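Local coordinates for F5/8 type C domain protein (Bacteroides ovatus, PDB 4ZRX) that probably hydrolyses alpha-L-fucosyl linkages in glycans, as a putative alpha-L-fucosidase with an attached F5/8 type C domain, at residues 169-174 and 207-212. Sequence-based numbering, arbitrary orientation.
Sequences LTELLT and TIQRLQ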
loop_
_atom_site.group_PDB
_atom_site.type_symbol
_atom_site.label_atom_id
_atom_site.label_comp_id
_atom_site.label_asym_id
_atom_site.label_seq_id
_atom_site.Cartn_x
_atom_site.Cartn_y
_atom_site.Cartn_z
ATOM N N LEU A 169 -19.037 14.631 -13.887
ATOM C CA LEU A 169 -18.150 13.679 -14.590
ATOM C C LEU A 169 -17.854 14.156 -15.973
ATOM O O LEU A 169 -16.760 14.106 -16.417
ATOM C CB LEU A 169 -18.784 12.313 -14.564
ATOM C CG LEU A 169 -18.046 11.160 -15.249
ATOM C CD1 LEU A 169 -16.735 10.902 -14.537
ATOM C CD2 LEU A 169 -18.965 9.957 -15.227
ATOM N N THR A 170 -18.876 14.667 -16.672
ATOM C CA THR A 170 -18.724 15.195 -18.019
ATOM C C THR A 170 -17.806 16.388 -18.019
ATOM O O THR A 170 -16.952 16.488 -18.844
ATOM C CB THR A 170 -20.095 15.525 -18.626
ATOM O OG1 THR A 170 -20.890 14.326 -18.683
ATOM C CG2 THR A 170 -19.964 16.166 -20.015
ATOM N N GLU A 171 -17.888 17.260 -17.020
ATOM C CA GLU A 171 -16.924 18.363 -16.985
ATOM C C GLU A 171 -15.478 17.854 -16.883
ATOM O O GLU A 171 -14.537 18.289 -17.622
ATOM C CB GLU A 171 -17.231 19.297 -15.804
ATOM C CG GLU A 171 -18.495 20.065 -15.996
ATOM C CD GLU A 171 -19.027 20.729 -14.744
ATOM O OE1 GLU A 171 -18.676 20.298 -13.576
ATOM O OE2 GLU A 171 -19.865 21.678 -14.945
ATOM N N LEU A 172 -15.279 16.933 -15.947
ATOM C CA LEU A 172 -13.944 16.398 -15.688
ATOM C C LEU A 172 -13.361 15.660 -16.871
ATOM O O LEU A 172 -12.151 15.684 -17.068
ATOM C CB LEU A 172 -13.943 15.515 -14.416
ATOM C CG LEU A 172 -14.242 16.211 -13.082
ATOM C CD1 LEU A 172 -14.370 15.224 -11.981
ATOM C CD2 LEU A 172 -13.129 17.177 -12.787
ATOM N N LEU A 173 -14.242 15.044 -17.646
ATOM C CA LEU A 173 -13.811 14.223 -18.769
ATOM C C LEU A 173 -13.815 14.946 -20.112
ATOM O O LEU A 173 -13.475 14.343 -21.129
ATOM C CB LEU A 173 -14.674 12.967 -18.838
ATOM C CG LEU A 173 -14.631 12.027 -17.617
ATOM C CD1 LEU A 173 -15.291 10.732 -17.959
ATOM C CD2 LEU A 173 -13.314 11.781 -17.034
ATOM N N THR A 174 -14.234 16.210 -20.119
ATOM C CA THR A 174 -14.303 17.056 -21.331
ATOM C C THR A 174 -13.228 18.134 -21.317
ATOM O O THR A 174 -12.458 18.324 -22.298
ATOM C CB THR A 174 -15.656 17.681 -21.446
ATOM O OG1 THR A 174 -16.653 16.655 -21.573
ATOM C CG2 THR A 174 -15.724 18.647 -22.717
ATOM N N THR A 207 -20.612 7.376 -20.198
ATOM C CA THR A 207 -19.999 8.686 -20.293
ATOM C C THR A 207 -18.519 8.578 -20.434
ATOM O O THR A 207 -17.910 9.239 -21.272
ATOM C CB THR A 207 -20.382 9.531 -19.062
ATOM O OG1 THR A 207 -21.802 9.638 -18.989
ATOM C CG2 THR A 207 -19.790 10.946 -19.095
ATOM N N ILE A 208 -17.918 7.752 -19.576
ATOM C CA ILE A 208 -16.492 7.563 -19.599
ATOM C C ILE A 208 -16.035 7.042 -20.956
ATOM O O ILE A 208 -15.108 7.563 -21.569
ATOM C CB ILE A 208 -16.057 6.575 -18.455
ATOM C CG1 ILE A 208 -16.296 7.201 -17.094
ATOM C CG2 ILE A 208 -14.647 6.126 -18.680
ATOM C CD1 ILE A 208 -16.162 6.184 -15.919
ATOM N N GLN A 209 -16.707 6.011 -21.428
ATOM C CA GLN A 209 -16.346 5.392 -22.717
ATOM C C GLN A 209 -16.449 6.354 -23.905
ATOM O O GLN A 209 -15.631 6.290 -24.844
ATOM C CB GLN A 209 -17.215 4.171 -22.965
ATOM C CG GLN A 209 -16.828 3.000 -22.105
ATOM C CD GLN A 209 -17.734 1.827 -22.319
ATOM O OE1 GLN A 209 -17.621 1.158 -23.342
ATOM N NE2 GLN A 209 -18.658 1.586 -21.414
ATOM N N ARG A 210 -17.427 7.243 -23.854
ATOM C CA ARG A 210 -17.653 8.171 -24.960
ATOM C C ARG A 210 -16.621 9.249 -24.984
ATOM O O ARG A 210 -16.068 9.546 -26.034
ATOM C CB ARG A 210 -19.048 8.765 -24.886
ATOM C CG ARG A 210 -19.297 9.816 -25.958
ATOM C CD ARG A 210 -20.764 10.122 -26.069
ATOM N NE ARG A 210 -21.351 10.301 -24.751
ATOM C CZ ARG A 210 -21.311 11.413 -24.033
ATOM N NH1 ARG A 210 -20.739 12.523 -24.491
ATOM N NH2 ARG A 210 -21.879 11.416 -22.841
ATOM N N LEU A 211 -16.346 9.837 -23.808
ATOM C CA LEU A 211 -15.397 10.924 -23.676
ATOM C C LEU A 211 -13.961 10.536 -23.583
ATOM O O LEU A 211 -13.080 11.297 -23.998
ATOM C CB LEU A 211 -15.771 11.766 -22.472
ATOM C CG LEU A 211 -17.183 12.375 -22.573
ATOM C CD1 LEU A 211 -17.566 13.078 -21.278
ATOM C CD2 LEU A 211 -17.321 13.343 -23.731
ATOM N N GLN A 212 -13.710 9.336 -23.081
ATOM C CA GLN A 212 -12.345 8.914 -22.711
ATOM C C GLN A 212 -12.128 7.453 -23.026
ATOM O O GLN A 212 -12.126 6.585 -22.130
ATOM C CB GLN A 212 -12.119 9.162 -21.234
ATOM C CG GLN A 212 -12.113 10.650 -20.856
ATOM C CD GLN A 212 -10.972 11.442 -21.426
ATOM O OE1 GLN A 212 -9.924 10.920 -21.851
ATOM N NE2 GLN A 212 -11.173 12.746 -21.456
HETATM O O HOH W 1 -13.604 13.994 -24.069
#
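Leu173 and Leu211 face each other where two neighbouring helices of the alpha-L-fucosidase TIM barrel come together at their C-terminal ends. Helices 158-174 and 201-211 flank strand 181-184, one before it in the chain and one after. Their short segments run nearly parallel, crossing at -23° with axes 10.0 Å apart. Leu173 is the central side chain. Its CB lies against CD1 of Leu211, while its CD1 extends across Ile208 and reaches that residue's CG1 at 3.8 Å. The CG of Leu173 is anti to its carbonyl carbon (chi1 -61°), which points the branch at Ile208. On the barrel side, Leu169, Leu173 and Ile208 all touch Val182 of the strand. Leu169 and Thr207 lie alongside each other, pointing opposite ways, with CD2 of Leu169 4.1 Å from CG2 of Thr207. This same methyl meets OG1 of Thr170, whose side chain stands at about a right angle to that of Thr207. OG1 of Thr170 is hydrogen-bonded to Ile166 O and OG1 of Thr207 to Ala203 O, each one turn back in its own helix. CD1 of Leu211 lies 3.7 Å from OG1 of Thr174, a hydroxyl that donates back to Thr170 O in its own helix.

Gln212, just past its helix, bends at chi2 and turns its amide back to the first helix. Its NE2 donates a hydrogen bond to Leu173 O (2.8 Å, N-H...O angle 153°), reaching it from above the carbonyl plane, with the oxygen close to the plane of the amide. NE2 also bonds to Gly177 O, and OE1 accepts a hydrogen bond from the backbone N of Val179. An alanine here would probably leave the Leu173 carbonyl without its amide donor and the loop at Gly177 and Val179 less firmly tied to the helix ends. A water bridges the two backbones, donating to Leu173 O and, at 2.7 Å, to Leu211 O.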